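Local coordinates for glycoside Hydrolase Family 43_12 (Metagenome, PDB 7JVH), which is a family 43 (subfamily 12) glycoside hydrolase that probably cleaves xylose- or arabinose-containing glycosides of plant polysaccharides in the capybara gut, at residues Tyr73-Ser78 / Arg334-Leu339; Gly375-Gly380 / Arg437-Lys442. All coordinates share one frame; numbering follows the deposited sequence.

Interaction 1: Tyr73-Ser78 / Arg334-Leu339; sequences YYLVNS and RETFML
N77 ND2 has two oxygens close by: it is hydrogen-bonded to the carbonyl oxygen of P62 and lies 2.8 Å from T336 OG1. The hydroxyl of T336 has a firmer partner of its own in the carbonyl oxygen of Y61, so that two consecutive backbone carbonyls hold the polar ends of the pair. The N77 and T336 side chains meet at a slant, amide nitrogen to hydroxyl, while their CA atoms remain 8.2 Å apart. In N77 the CG atom stands anti to the carbonyl carbon (chi1 -57°), which carries the amide across toward the threonine. T336 splits its two branches between different neighbours. With OG1 beside the backbone N (chi1 -67°), the polar branch faces N77, and CG2, anti to that nitrogen, is directed to the apolar side, where it comes within 4.4 Å of L75 CD2.

Both segments belong to the five-bladed beta-propeller of family 43. Residues 73-76 run in the second strand of the earliest four-stranded blade, its backbone bonded to the strands 65-69 and 85-91, and residues 335-339 run in the third strand of the last blade. The contact therefore lies where the ends of the ring of blades come together, in a wholly buried setting.

Nearby polar ends are held by other parts of the chain. S78 OG is hydrogen-bonded to D63 OD2. The E335 side chain starts off away from 73-78 and receives a bond from the backbone nitrogen of G59, whereas R334 reaches the carbonyl oxygen of F556 through NH2 and a glycerol, probably from the crystallisation liquor, through NH1.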
ATOM      1  N   TYR A  73       3.735   1.986  19.241  1.00 57.01           N
ATOM      2  CA  TYR A  73       3.649   2.705  17.979  1.00 60.58           C
ATOM      3  C   TYR A  73       2.667   1.981  17.066  1.00 61.43           C
ATOM      4  O   TYR A  73       2.592   0.759  17.079  1.00 63.86           O
ATOM      5  CB  TYR A  73       5.017   2.790  17.276  1.00 61.76           C
ATOM      6  CG  TYR A  73       6.076   3.554  18.032  1.00 76.24           C
ATOM      7  CD1 TYR A  73       6.105   4.945  18.012  1.00 80.24           C
ATOM      8  CD2 TYR A  73       7.069   2.889  18.776  1.00 74.68           C
ATOM      9  CE1 TYR A  73       7.080   5.651  18.706  1.00 76.94           C
ATOM     10  CE2 TYR A  73       8.035   3.591  19.469  1.00 71.90           C
ATOM     11  CZ  TYR A  73       8.035   4.970  19.428  1.00 74.46           C
ATOM     12  OH  TYR A  73       8.984   5.674  20.132  1.00 77.41           O
ATOM     13  N   TYR A  74       1.922   2.758  16.276  1.00 62.76           N
ATOM     14  CA  TYR A  74       1.003   2.225  15.268  1.00 66.18           C
ATOM     15  C   TYR A  74       1.233   2.941  13.945  1.00 58.31           C
ATOM     16  O   TYR A  74       1.412   4.151  13.916  1.00 58.59           O
ATOM     17  CB  TYR A  74      -0.452   2.346  15.724  1.00 59.53           C
ATOM     18  CG  TYR A  74      -0.746   1.600  17.013  1.00 56.73           C
ATOM     19  CD1 TYR A  74      -0.554   2.207  18.240  1.00 54.43           C
ATOM     20  CD2 TYR A  74      -1.218   0.293  16.997  1.00 57.09           C
ATOM     21  CE1 TYR A  74      -0.818   1.535  19.427  1.00 58.56           C
ATOM     22  CE2 TYR A  74      -1.492  -0.382  18.171  1.00 60.72           C
ATOM     23  CZ  TYR A  74      -1.282   0.244  19.382  1.00 61.23           C
ATOM     24  OH  TYR A  74      -1.540  -0.422  20.546  1.00 67.11           O
ATOM     25  N   LEU A  75       1.264   2.165  12.862  1.00 55.59           N
ATOM     26  CA  LEU A  75       1.621   2.668  11.544  1.00 57.35           C
ATOM     27  C   LEU A  75       0.633   2.117  10.534  1.00 51.29           C
ATOM     28  O   LEU A  75       0.318   0.929  10.564  1.00 63.32           O
ATOM     29  CB  LEU A  75       3.048   2.243  11.196  1.00 56.75           C
ATOM     30  CG  LEU A  75       3.529   2.366   9.745  1.00 58.20           C
ATOM     31  CD1 LEU A  75       3.971   3.781   9.394  1.00 38.31           C
ATOM     32  CD2 LEU A  75       4.651   1.342   9.514  1.00 52.90           C
ATOM     33  N   VAL A  76       0.142   2.992   9.649  1.00 57.18           N
ATOM     34  CA  VAL A  76      -0.865   2.634   8.658  1.00 54.57           C
ATOM     35  C   VAL A  76      -0.543   3.210   7.279  1.00 53.56           C
ATOM     36  O   VAL A  76       0.263   4.139   7.162  1.00 58.01           O
ATOM     37  CB  VAL A  76      -2.268   3.056   9.109  1.00 51.03           C
ATOM     38  CG1 VAL A  76      -2.647   2.374  10.416  1.00 40.27           C
ATOM     39  CG2 VAL A  76      -2.380   4.569   9.246  1.00 56.23           C
ATOM     40  N   ASN A  77      -1.188   2.636   6.253  1.00 53.44           N
ATOM     41  CA  ASN A  77      -0.928   2.909   4.842  1.00 45.53           C
ATOM     42  C   ASN A  77      -2.227   2.965   4.008  1.00 37.32           C
ATOM     43  O   ASN A  77      -3.259   2.393   4.386  1.00 50.11           O
ATOM     44  CB  ASN A  77      -0.025   1.810   4.278  1.00 55.39           C
ATOM     45  CG  ASN A  77       1.281   1.671   5.044  1.00 62.36           C
ATOM     46  OD1 ASN A  77       1.441   0.803   5.920  1.00 63.87           O
ATOM     47  ND2 ASN A  77       2.235   2.531   4.708  1.00 56.66           N
ATOM     48  N   SER A  78      -2.162   3.663   2.871  1.00 38.48           N
ATOM     49  CA  SER A  78      -3.218   3.666   1.880  1.00 39.02           C
ATOM     50  C   SER A  78      -3.252   2.311   1.176  1.00 50.65           C
ATOM     51  O   SER A  78      -2.267   1.586   1.185  1.00 47.80           O
ATOM     52  CB  SER A  78      -3.016   4.795   0.864  1.00 42.91           C
ATOM     53  OG  SER A  78      -1.711   4.820   0.348  1.00 39.98           O
ATOM     54  N   ARG A 334       4.662   2.143  -4.133  1.00 41.97           N
ATOM     55  CA  ARG A 334       5.323   3.065  -3.233  1.00 44.62           C
ATOM     56  C   ARG A 334       5.414   2.427  -1.847  1.00 45.47           C
ATOM     57  O   ARG A 334       4.416   1.906  -1.320  1.00 45.33           O
ATOM     58  CB  ARG A 334       4.561   4.397  -3.169  1.00 44.74           C
ATOM     59  CG  ARG A 334       4.540   5.178  -4.475  1.00 34.92           C
ATOM     60  CD  ARG A 334       3.509   6.295  -4.419  1.00 43.06           C
ATOM     61  NE  ARG A 334       2.155   5.730  -4.338  1.00 41.64           N
ATOM     62  CZ  ARG A 334       1.063   6.374  -3.953  1.00 52.00           C
ATOM     63  NH1 ARG A 334       1.102   7.669  -3.612  1.00 56.59           N
ATOM     64  NH2 ARG A 334      -0.083   5.723  -3.925  1.00 45.27           N
ATOM     65  N   GLU A 335       6.618   2.470  -1.262  1.00 35.87           N
ATOM     66  CA  GLU A 335       6.933   1.731  -0.046  1.00 49.63           C
ATOM     67  C   GLU A 335       7.161   2.685   1.122  1.00 59.86           C
ATOM     68  O   GLU A 335       7.378   3.889   0.907  1.00 55.12           O
ATOM     69  CB  GLU A 335       8.179   0.892  -0.291  1.00 52.98           C
ATOM     70  CG  GLU A 335       8.108   0.108  -1.596  1.00 49.65           C
ATOM     71  CD  GLU A 335       9.334  -0.723  -1.867  1.00 55.49           C
ATOM     72  OE1 GLU A 335      10.296  -0.189  -2.395  1.00 55.24           O
ATOM     73  OE2 GLU A 335       9.305  -1.930  -1.578  1.00 57.59           O
ATOM     74  N   THR A 336       6.990   2.161   2.331  1.00 54.93           N
ATOM     75  CA  THR A 336       7.170   2.951   3.565  1.00 45.82           C
ATOM     76  C   THR A 336       8.633   2.932   3.983  1.00 55.54           C
ATOM     77  O   THR A 336       9.086   1.910   4.454  1.00 57.20           O
ATOM     78  CB  THR A 336       6.423   2.332   4.739  1.00 48.92           C
ATOM     79  OG1 THR A 336       5.045   2.466   4.439  1.00 63.28           O
ATOM     80  CG2 THR A 336       6.716   3.039   6.038  1.00 46.08           C
ATOM     81  N   PHE A 337       9.313   4.056   3.822  1.00 57.76           N
ATOM     82  CA  PHE A 337      10.729   4.184   4.210  1.00 51.55           C
ATOM     83  C   PHE A 337      10.806   4.872   5.557  1.00 52.59           C
ATOM     84  O   PHE A 337       9.863   5.509   5.961  1.00 57.32           O
ATOM     85  CB  PHE A 337      11.441   5.148   3.276  1.00 43.93           C
ATOM     86  CG  PHE A 337      11.718   4.577   1.918  1.00 47.85           C
ATOM     87  CD1 PHE A 337      10.684   4.275   1.059  1.00 34.73           C
ATOM     88  CD2 PHE A 337      13.011   4.338   1.510  1.00 35.28           C
ATOM     89  CE1 PHE A 337      10.945   3.753  -0.189  1.00 51.80           C
ATOM     90  CE2 PHE A 337      13.268   3.824   0.258  1.00 39.54           C
ATOM     91  CZ  PHE A 337      12.234   3.530  -0.587  1.00 49.40           C
HETATM   92  N   MSE A 338      11.943   4.772   6.236  1.00 49.47           N
HETATM   93  CA  MSE A 338      12.098   5.486   7.521  1.00 43.04           C
HETATM   94  C   MSE A 338      13.461   6.159   7.568  1.00 73.65           C
HETATM   95  O   MSE A 338      14.324   5.764   6.800  1.00 73.41           O
HETATM   96  CB  MSE A 338      11.878   4.581   8.727  1.00 48.29           C
HETATM   97  CG  MSE A 338      11.366   5.342   9.912  1.00 62.05           C
HETATM   98 SE   MSE A 338      11.374   4.308  11.514  1.00 71.56          SE
HETATM   99  CE  MSE A 338       9.669   3.890  12.257  1.00 74.32           C
ATOM    100  N   LEU A 339      13.595   7.173   8.420  1.00 63.87           N
ATOM    101  CA  LEU A 339      14.843   7.948   8.605  1.00 53.75           C
ATOM    102  C   LEU A 339      14.812   8.554  10.008  1.00 54.95           C
ATOM    103  O   LEU A 339      13.726   8.792  10.514  1.00 59.84           O
ATOM    104  CB  LEU A 339      14.875   9.070   7.571  1.00 50.13           C
ATOM    105  CG  LEU A 339      15.520   8.760   6.229  1.00 51.66           C
ATOM    106  CD1 LEU A 339      15.666  10.021   5.411  1.00 40.44           C
ATOM    107  CD2 LEU A 339      16.866   8.107   6.417  1.00 38.66           C
TER

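Interaction 2: Gly375-Gly380 / Arg437-Lys442; sequences GFFPNG and RQQHIK
Q439, G380 and H440 carry most of this buried contact. H440 gives its NE2 proton to the carbonyl oxygen of G380 over 3.0 Å, in a nearly straight bond (171°) whose acceptor lies in the plane of the imidazole, at its edge. The other ring nitrogen, ND1, is hydrogen-bonded to Y35 OH, and bonds at both nitrogens fix the rotation of the ring. Replacing H440 by alanine would remove the ring donor, which would probably leave the G380 carbonyl to its second donor, Q58 NE2, and Y35 OH without the ring nitrogen it pairs with.

Neither segment is regular where they meet: 375-380 belongs to the link leaving the propeller, and 437-442 joins two strands of the C-terminal concanavalin A-like beta-sandwich. Y35 comes from the strand 28-37, which is built into that sandwich.

Q439 reaches in from the opposite direction to F377, its chain extended beyond CG. The amide nitrogen NE2 lies 3.7 Å from F377 CZ, with amide and ring planes 59° apart, and is hydrogen-bonded to Q58 O. F377 sends its ring to this meeting point through a chi1 of -160°, which sets CG opposite the backbone nitrogen. One face of that ring takes P378 CD, set toward the rim, and F89 of the first propeller blade meets it edge-to-face.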
ATOM      1  N   GLY A 375       6.862 -13.507  14.991  1.00 81.42           N
ATOM      2  CA  GLY A 375       5.681 -13.039  14.253  1.00 71.27           C
ATOM      3  C   GLY A 375       5.911 -11.678  13.650  1.00 76.31           C
ATOM      4  O   GLY A 375       4.935 -11.035  13.300  1.00 80.87           O
ATOM      5  N   PHE A 376       7.169 -11.277  13.521  1.00 71.28           N
ATOM      6  CA  PHE A 376       7.514  -9.943  12.989  1.00 64.30           C
ATOM      7  C   PHE A 376       7.465  -9.940  11.472  1.00 61.25           C
ATOM      8  O   PHE A 376       7.769 -10.941  10.854  1.00 66.52           O
ATOM      9  CB  PHE A 376       8.902  -9.528  13.458  1.00 63.96           C
ATOM     10  CG  PHE A 376       8.907  -9.086  14.891  1.00 69.82           C
ATOM     11  CD1 PHE A 376       8.274  -7.921  15.265  1.00 65.49           C
ATOM     12  CD2 PHE A 376       9.497  -9.859  15.868  1.00 62.12           C
ATOM     13  CE1 PHE A 376       8.256  -7.526  16.587  1.00 69.32           C
ATOM     14  CE2 PHE A 376       9.474  -9.460  17.188  1.00 59.28           C
ATOM     15  CZ  PHE A 376       8.853  -8.297  17.545  1.00 65.67           C
ATOM     16  N   PHE A 377       7.103  -8.785  10.936  1.00 41.96           N
ATOM     17  CA  PHE A 377       7.004  -8.551   9.514  1.00 45.32           C
ATOM     18  C   PHE A 377       8.391  -8.700   8.895  1.00 53.80           C
ATOM     19  O   PHE A 377       9.371  -8.235   9.472  1.00 53.63           O
ATOM     20  CB  PHE A 377       6.443  -7.142   9.287  1.00 44.91           C
ATOM     21  CG  PHE A 377       5.852  -6.921   7.925  1.00 48.71           C
ATOM     22  CD1 PHE A 377       4.694  -7.577   7.548  1.00 60.49           C
ATOM     23  CD2 PHE A 377       6.425  -6.019   7.040  1.00 50.76           C
ATOM     24  CE1 PHE A 377       4.131  -7.353   6.295  1.00 57.22           C
ATOM     25  CE2 PHE A 377       5.883  -5.812   5.786  1.00 57.57           C
ATOM     26  CZ  PHE A 377       4.721  -6.464   5.411  1.00 44.87           C
ATOM     27  N   PRO A 378       8.526  -9.346   7.711  1.00 56.32           N
ATOM     28  CA  PRO A 378       9.839  -9.578   7.110  1.00 52.44           C
ATOM     29  C   PRO A 378      10.447  -8.337   6.497  1.00 52.30           C
ATOM     30  O   PRO A 378       9.791  -7.320   6.419  1.00 59.89           O
ATOM     31  CB  PRO A 378       9.533 -10.603   6.017  1.00 60.92           C
ATOM     32  CG  PRO A 378       8.125 -10.298   5.618  1.00 48.91           C
ATOM     33  CD  PRO A 378       7.425  -9.878   6.888  1.00 48.29           C
ATOM     34  N   ASN A 379      11.724  -8.426   6.114  1.00 59.43           N
ATOM     35  CA  ASN A 379      12.410  -7.441   5.279  1.00 46.00           C
ATOM     36  C   ASN A 379      13.608  -8.113   4.614  1.00 47.79           C
ATOM     37  O   ASN A 379      13.804  -9.331   4.762  1.00 52.69           O
ATOM     38  CB  ASN A 379      12.818  -6.200   6.079  1.00 40.79           C
ATOM     39  CG  ASN A 379      12.721  -4.928   5.255  1.00 48.26           C
ATOM     40  OD1 ASN A 379      13.471  -4.742   4.288  1.00 52.25           O
ATOM     41  ND2 ASN A 379      11.781  -4.065   5.599  1.00 45.49           N
ATOM     42  N   GLY A 380      14.390  -7.349   3.851  1.00 45.83           N
ATOM     43  CA  GLY A 380      15.463  -7.922   3.055  1.00 46.80           C
ATOM     44  C   GLY A 380      14.930  -8.968   2.075  1.00 46.17           C
ATOM     45  O   GLY A 380      13.829  -8.833   1.553  1.00 47.99           O
ATOM     46  N   ARG A 437       1.278  -8.776  -2.082  1.00 43.59           N
ATOM     47  CA  ARG A 437       1.970  -7.676  -2.720  1.00 42.54           C
ATOM     48  C   ARG A 437       3.314  -8.131  -3.256  1.00 45.06           C
ATOM     49  O   ARG A 437       3.995  -8.951  -2.633  1.00 46.91           O
ATOM     50  CB  ARG A 437       2.184  -6.542  -1.714  1.00 44.26           C
ATOM     51  CG  ARG A 437       0.906  -5.846  -1.273  1.00 48.18           C
ATOM     52  CD  ARG A 437       1.187  -5.039  -0.031  1.00 53.13           C
ATOM     53  NE  ARG A 437       0.079  -4.246   0.492  1.00 51.58           N
ATOM     54  CZ  ARG A 437      -0.954  -4.743   1.172  1.00 56.96           C
ATOM     55  NH1 ARG A 437      -1.096  -6.048   1.386  1.00 52.76           N
ATOM     56  NH2 ARG A 437      -1.880  -3.932   1.646  1.00 59.55           N
ATOM     57  N   GLN A 438       3.685  -7.616  -4.432  1.00 48.39           N
ATOM     58  CA  GLN A 438       5.030  -7.782  -4.970  1.00 46.34           C
ATOM     59  C   GLN A 438       5.938  -6.873  -4.141  1.00 52.03           C
ATOM     60  O   GLN A 438       5.889  -5.635  -4.267  1.00 45.23           O
ATOM     61  CB  GLN A 438       5.098  -7.431  -6.448  1.00 34.93           C
ATOM     62  CG  GLN A 438       6.488  -7.529  -7.038  1.00 38.78           C
ATOM     63  CD  GLN A 438       6.516  -7.598  -8.566  1.00 40.15           C
ATOM     64  OE1 GLN A 438       5.481  -7.688  -9.212  1.00 40.49           O
ATOM     65  NE2 GLN A 438       7.714  -7.578  -9.139  1.00 35.12           N
ATOM     66  N   GLN A 439       6.766  -7.496  -3.289  1.00 44.50           N
ATOM     67  CA  GLN A 439       7.623  -6.772  -2.356  1.00 38.81           C
ATOM     68  C   GLN A 439       9.029  -6.540  -2.880  1.00 41.57           C
ATOM     69  O   GLN A 439       9.814  -5.842  -2.246  1.00 56.06           O
ATOM     70  CB  GLN A 439       7.661  -7.489  -1.007  1.00 46.16           C
ATOM     71  CG  GLN A 439       6.343  -7.372  -0.257  1.00 39.83           C
ATOM     72  CD  GLN A 439       6.406  -7.992   1.117  1.00 45.71           C
ATOM     73  OE1 GLN A 439       6.461  -9.203   1.253  1.00 57.68           O
ATOM     74  NE2 GLN A 439       6.369  -7.167   2.142  1.00 52.55           N
ATOM     75  N   HIS A 440       9.329  -7.098  -4.055  1.00 45.30           N
ATOM     76  CA  HIS A 440      10.662  -7.070  -4.646  1.00 45.57           C
ATOM     77  C   HIS A 440      10.569  -6.914  -6.154  1.00 58.34           C
ATOM     78  O   HIS A 440       9.563  -7.329  -6.777  1.00 59.92           O
ATOM     79  CB  HIS A 440      11.392  -8.398  -4.368  1.00 45.61           C
ATOM     80  CG  HIS A 440      11.506  -8.723  -2.918  1.00 41.58           C
ATOM     81  ND1 HIS A 440      10.467  -9.278  -2.206  1.00 47.90           N
ATOM     82  CD2 HIS A 440      12.529  -8.572  -2.043  1.00 41.26           C
ATOM     83  CE1 HIS A 440      10.849  -9.450  -0.951  1.00 41.70           C
ATOM     84  NE2 HIS A 440      12.096  -9.037  -0.830  1.00 38.68           N
ATOM     85  N   ILE A 441      11.645  -6.372  -6.737  1.00 53.64           N
ATOM     86  CA  ILE A 441      11.768  -6.271  -8.192  1.00 57.91           C
ATOM     87  C   ILE A 441      12.028  -7.667  -8.759  1.00 58.31           C
ATOM     88  O   ILE A 441      11.451  -8.054  -9.774  1.00 55.41           O
ATOM     89  CB  ILE A 441      12.912  -5.325  -8.603  1.00 55.62           C
ATOM     90  CG1 ILE A 441      12.743  -3.953  -7.950  1.00 46.99           C
ATOM     91  CG2 ILE A 441      12.919  -5.152 -10.115  1.00 59.76           C
ATOM     92  CD1 ILE A 441      13.926  -3.039  -8.166  1.00 42.16           C
ATOM     93  N   LYS A 442      12.912  -8.407  -8.085  1.00 55.72           N
ATOM     94  CA  LYS A 442      13.237  -9.786  -8.446  1.00 50.97           C
ATOM     95  C   LYS A 442      12.613 -10.747  -7.447  1.00 56.72           C
ATOM     96  O   LYS A 442      12.936 -10.707  -6.274  1.00 66.66           O
ATOM     97  CB  LYS A 442      14.739  -9.998  -8.457  1.00 43.09           C
ATOM     98  CG  LYS A 442      15.439  -9.453  -9.681  1.00 42.23           C
ATOM     99  CD  LYS A 442      16.941  -9.675  -9.568  1.00 38.82           C
ATOM    100  CE  LYS A 442      17.641  -9.194 -10.828  1.00 54.73           C
ATOM    101  NZ  LYS A 442      19.125  -9.391 -10.710  1.00 68.38           N
TER

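From the N terminus the chain first gives the strand 28-37 to the C-terminal sandwich, then enters the propeller. Interaction 1 closes a loop of 255 residues that includes most of the propeller, bringing its last blade back to the first. Interaction 2 opens only after that loop is complete and closes a shorter one of 56 residues, tying the interdomain link to the sandwich; the two are in series, neither nested nor crossed. Their centres are about 14 Å apart, and they touch at E335 OE2 and Q439 O, 4.0 Å from each other. R323 bridges them, making a salt bridge with E335 and a hydrogen bond to Q439 O, so propeller and sandwich meet there.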